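Putative cytochrome P450 120 (Synechocystis sp., PDB 2VE3) probably acts as a heme-dependent monooxygenase of the cytochrome P450 family and binds retinoic acid in its ligand pocket. Local coordinates at residues D125-G130 with R148-D153; S165-L170 with L204-K209. All blocks are in the same frame, centred on the assembly; numbering follows the deposited sequence.

Contact 1: D125-G130 with R148-D153; sequences DGIVQG and RRMTFD
I127 meets both D153 and M150, while V128 meets M150 alone, and every one of these touches is van der Waals packing. On the apolar side, I127 puts CG2 against CB of D153 at 4.0 Å and reaches CG of M150 at 4.4 Å. That methyl points across because it lies anti to the backbone N, while CG1 sits beside that N (chi1 -67°) and carries CD1 toward the same helix. V128 offers CG2 to the sulfur SD of M150 at 4.1 Å. M150 has its CG anti to N (chi1 -175°), which carries the chain out between the helices before it bends about its CG-SD bond.

Contacts with polar atoms are few. CD1 of I127 rests 3.8 Å from the carbonyl O of D153, without bonding to it. The D153 carboxylate uses OD2 to accept from the hydroxyl of Y131, one turn beyond I127, so a hydrogen bond joins the two helices just past this patch.

Segments 125-130 and 148-153 run nearly antiparallel (165°), their axes 10.0 Å apart at closest approach. They lie on helices D (121-137) and E (143-159) of the P450 four-helix bundle, where M150 also touches F404 of helix 394-411 and L263 of helix 241-272.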
# COMPACT_ATOMS: atom_id res chain seq x y z
N ASP A 125 -2.14 17.80 8.72
CA ASP A 125 -3.46 18.29 9.07
C ASP A 125 -3.85 19.54 8.28
O ASP A 125 -5.02 19.73 7.94
CB ASP A 125 -3.53 18.55 10.58
CG ASP A 125 -4.94 18.88 11.06
OD1 ASP A 125 -5.92 18.28 10.55
OD2 ASP A 125 -5.07 19.74 11.96
N GLY A 126 -2.86 20.38 7.99
CA GLY A 126 -3.06 21.57 7.17
C GLY A 126 -3.41 21.23 5.73
O GLY A 126 -4.28 21.87 5.13
N ILE A 127 -2.75 20.22 5.17
CA ILE A 127 -3.08 19.75 3.82
C ILE A 127 -4.47 19.11 3.83
O ILE A 127 -5.29 19.37 2.94
CB ILE A 127 -2.02 18.75 3.24
CG1 ILE A 127 -0.69 19.46 2.99
CG2 ILE A 127 -2.51 18.12 1.93
CD1 ILE A 127 0.54 18.54 3.07
N VAL A 128 -4.73 18.29 4.86
CA VAL A 128 -6.01 17.56 4.97
C VAL A 128 -7.25 18.48 5.06
O VAL A 128 -8.18 18.36 4.25
CB VAL A 128 -5.94 16.46 6.06
CG1 VAL A 128 -7.31 15.92 6.39
CG2 VAL A 128 -5.08 15.31 5.57
N GLN A 129 -7.24 19.41 6.02
CA GLN A 129 -8.30 20.40 6.20
C GLN A 129 -8.52 21.29 4.98
O GLN A 129 -9.66 21.64 4.66
CB GLN A 129 -8.01 21.29 7.40
CG GLN A 129 -7.93 20.58 8.73
CD GLN A 129 -9.29 20.17 9.25
OE1 GLN A 129 -9.96 19.32 8.67
NE2 GLN A 129 -9.70 20.77 10.37
N GLY A 130 -7.43 21.67 4.32
CA GLY A 130 -7.52 22.45 3.09
C GLY A 130 -8.41 21.78 2.06
O GLY A 130 -9.26 22.43 1.46
N ARG A 148 -6.61 11.14 -4.63
CA ARG A 148 -5.31 10.97 -5.28
C ARG A 148 -4.51 12.26 -5.29
O ARG A 148 -3.29 12.23 -5.13
CB ARG A 148 -5.46 10.45 -6.72
CG ARG A 148 -5.89 9.01 -6.80
CD ARG A 148 -5.70 8.42 -8.19
NE ARG A 148 -4.29 8.22 -8.51
CZ ARG A 148 -3.58 7.15 -8.15
NH1 ARG A 148 -4.14 6.17 -7.46
NH2 ARG A 148 -2.29 7.08 -8.49
N ARG A 149 -5.19 13.40 -5.45
CA ARG A 149 -4.50 14.70 -5.40
C ARG A 149 -3.98 14.98 -4.00
O ARG A 149 -2.82 15.33 -3.83
CB ARG A 149 -5.39 15.85 -5.90
CG ARG A 149 -5.75 15.74 -7.39
CD ARG A 149 -6.02 17.11 -8.03
NE ARG A 149 -4.87 17.56 -8.83
CZ ARG A 149 -4.68 17.27 -10.12
NH1 ARG A 149 -5.57 16.53 -10.79
NH2 ARG A 149 -3.60 17.71 -10.75
N MET A 150 -4.84 14.78 -3.00
CA MET A 150 -4.50 14.99 -1.61
C MET A 150 -3.34 14.12 -1.13
O MET A 150 -2.36 14.65 -0.61
CB MET A 150 -5.71 14.77 -0.71
CG MET A 150 -5.46 15.08 0.78
SD MET A 150 -6.71 14.39 1.89
CE MET A 150 -6.47 12.65 1.61
N THR A 151 -3.44 12.80 -1.31
CA THR A 151 -2.43 11.90 -0.75
C THR A 151 -1.06 12.14 -1.38
O THR A 151 -0.05 12.04 -0.69
CB THR A 151 -2.76 10.39 -0.87
OG1 THR A 151 -2.83 9.99 -2.24
CG2 THR A 151 -4.05 10.04 -0.15
N PHE A 152 -1.03 12.44 -2.68
CA PHE A 152 0.23 12.84 -3.32
C PHE A 152 0.79 14.09 -2.67
O PHE A 152 1.97 14.15 -2.35
CB PHE A 152 0.13 13.03 -4.85
CG PHE A 152 1.46 13.31 -5.50
CD1 PHE A 152 2.42 12.31 -5.61
CD2 PHE A 152 1.79 14.59 -5.93
CE1 PHE A 152 3.68 12.58 -6.17
CE2 PHE A 152 3.03 14.87 -6.49
CZ PHE A 152 3.98 13.86 -6.61
N ASP A 153 -0.07 15.09 -2.47
CA ASP A 153 0.31 16.34 -1.81
C ASP A 153 0.92 16.15 -0.42
O ASP A 153 1.86 16.85 -0.08
CB ASP A 153 -0.90 17.28 -1.69
CG ASP A 153 -1.11 18.11 -2.94
OD1 ASP A 153 -0.69 17.68 -4.04
OD2 ASP A 153 -1.72 19.20 -2.82

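Contact 2: S165-L170 with L204-K209; sequences SQNPQL and LAELEK
E206 lies against L170 with its root and points its tip at N167. Its CB leaves helix 192-215 in the direction of the 165-170 segment and meets the methyl CD1 of L170 at 4.3 Å. One bond further on, CG of E206 is still 4.6 Å from that same CD1, so the methyl lies alongside the aliphatic base of the glutamate. The chain then bends at the CB-CG bond (chi2 -56°), and CD carries the carboxylate away from L170 toward N167. There OE1 comes to 4.4 Å from OD1 of N167, while OE2 stands farther off, 6.4 Å from that OD1.

The amide of N167 has a partner nearer home. Its ND2 donates to the backbone O of V164, which helps fix how the group is turned and leaves OD1 as its atom closest to E206. One residue on from the glutamate, L207 brings its CD2 methyl to 4.7 Å from CD1 of L170, a loose approach just beyond contact distance; L207 also packs on I248 of helix 241-272.

The segment 165-170 leads out of helix 162-165 into helix 170-181, the F helix of a P450, and 204-209 belongs to the G helix. Chemically the join is light. The carboxylate, probably ionised, and the amide face each other through two oxygens too far apart for a hydrogen bond, so what cohesion the contact has comes from L170 against the aliphatic part of E206.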
# COMPACT_ATOMS: atom_id res chain seq x y z
N SER A 165 6.23 20.62 -3.47
CA SER A 165 4.85 20.13 -3.70
C SER A 165 4.04 20.97 -4.70
O SER A 165 3.22 20.42 -5.45
CB SER A 165 4.09 20.01 -2.38
OG SER A 165 2.80 19.45 -2.57
N GLN A 166 4.26 22.28 -4.72
CA GLN A 166 3.50 23.17 -5.59
C GLN A 166 4.13 23.28 -6.98
O GLN A 166 4.29 24.39 -7.51
CB GLN A 166 3.35 24.55 -4.94
N ASN A 167 4.46 22.13 -7.58
CA ASN A 167 5.38 22.12 -8.73
C ASN A 167 5.30 21.05 -9.82
O ASN A 167 5.90 19.99 -9.70
CB ASN A 167 6.84 22.25 -8.22
CG ASN A 167 7.81 21.22 -8.85
OD1 ASN A 167 7.92 21.09 -10.08
ND2 ASN A 167 8.53 20.49 -7.99
N PRO A 168 4.46 21.23 -10.83
CA PRO A 168 3.03 21.18 -11.01
C PRO A 168 2.85 19.97 -11.97
O PRO A 168 1.73 19.54 -12.26
CB PRO A 168 2.72 22.49 -11.74
CG PRO A 168 4.07 22.95 -12.35
CD PRO A 168 5.09 21.89 -12.00
N GLN A 169 3.99 19.45 -12.42
CA GLN A 169 4.11 18.36 -13.39
C GLN A 169 4.36 17.02 -12.69
O GLN A 169 4.30 15.96 -13.32
CB GLN A 169 5.31 18.64 -14.31
CG GLN A 169 5.06 19.63 -15.43
CD GLN A 169 6.28 19.79 -16.33
OE1 GLN A 169 7.32 20.32 -15.91
NE2 GLN A 169 6.17 19.34 -17.59
N LEU A 170 4.64 17.10 -11.39
CA LEU A 170 5.08 15.97 -10.58
C LEU A 170 3.98 14.91 -10.41
O LEU A 170 4.25 13.71 -10.53
CB LEU A 170 5.53 16.48 -9.21
CG LEU A 170 6.79 15.91 -8.54
CD1 LEU A 170 8.04 16.00 -9.44
CD2 LEU A 170 7.06 16.64 -7.25
N LEU A 204 12.93 11.20 -12.18
CA LEU A 204 14.29 11.09 -11.62
C LEU A 204 15.08 12.37 -11.91
O LEU A 204 15.79 12.88 -11.04
CB LEU A 204 15.03 9.87 -12.18
CG LEU A 204 14.58 8.46 -11.80
CD1 LEU A 204 15.35 7.45 -12.66
CD2 LEU A 204 14.81 8.18 -10.33
N ALA A 205 14.93 12.91 -13.12
CA ALA A 205 15.62 14.13 -13.52
C ALA A 205 15.24 15.30 -12.62
O ALA A 205 16.08 16.11 -12.28
CB ALA A 205 15.35 14.46 -15.00
N GLU A 206 13.96 15.36 -12.23
CA GLU A 206 13.47 16.35 -11.27
C GLU A 206 13.96 16.12 -9.85
O GLU A 206 14.32 17.07 -9.16
CB GLU A 206 11.94 16.39 -11.25
CG GLU A 206 11.34 17.04 -12.47
CD GLU A 206 11.88 18.44 -12.68
OE1 GLU A 206 11.52 19.33 -11.87
OE2 GLU A 206 12.68 18.64 -13.63
N LEU A 207 13.92 14.87 -9.41
CA LEU A 207 14.33 14.53 -8.05
C LEU A 207 15.83 14.78 -7.88
O LEU A 207 16.26 15.21 -6.81
CB LEU A 207 13.95 13.08 -7.67
CG LEU A 207 12.57 12.48 -7.95
CD1 LEU A 207 12.52 11.05 -7.41
CD2 LEU A 207 11.39 13.31 -7.42
N GLU A 208 16.61 14.52 -8.93
CA GLU A 208 18.02 14.90 -8.98
C GLU A 208 18.18 16.40 -8.72
O GLU A 208 19.01 16.80 -7.90
CB GLU A 208 18.69 14.48 -10.29
CG GLU A 208 20.16 14.96 -10.43
CD GLU A 208 21.01 14.13 -11.40
OE1 GLU A 208 20.65 12.96 -11.70
OE2 GLU A 208 22.06 14.65 -11.85
N LYS A 209 17.38 17.22 -9.40
CA LYS A 209 17.37 18.68 -9.20
C LYS A 209 17.01 19.03 -7.76
O LYS A 209 17.70 19.82 -7.12
CB LYS A 209 16.41 19.38 -10.16
CG LYS A 209 16.90 19.47 -11.61
CD LYS A 209 17.65 20.77 -11.88
CE LYS A 209 18.29 20.79 -13.27
NZ LYS A 209 19.45 21.75 -13.36

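Overall arrangement
Both segments of contact 1 precede both of contact 2 in the sequence, and helix 143-159 is followed closely by the short helix 162-165 and the 165-170 segment. Their centres lie 18 Å apart, yet they touch where OG of S165 is 3.7 Å from O of D153 and where CZ of F152 packs 3.9 Å from O of L170. Contact 1 pairs helices D and E in the helix bundle, with the M150 side chain about 12 Å from the heme; contact 2, farther from the chain's centre, links the start of helix F to helix G. The long helix 241-272 touches both, M150 in the first and L207 in the second, and so connects the bundle with the F-G region.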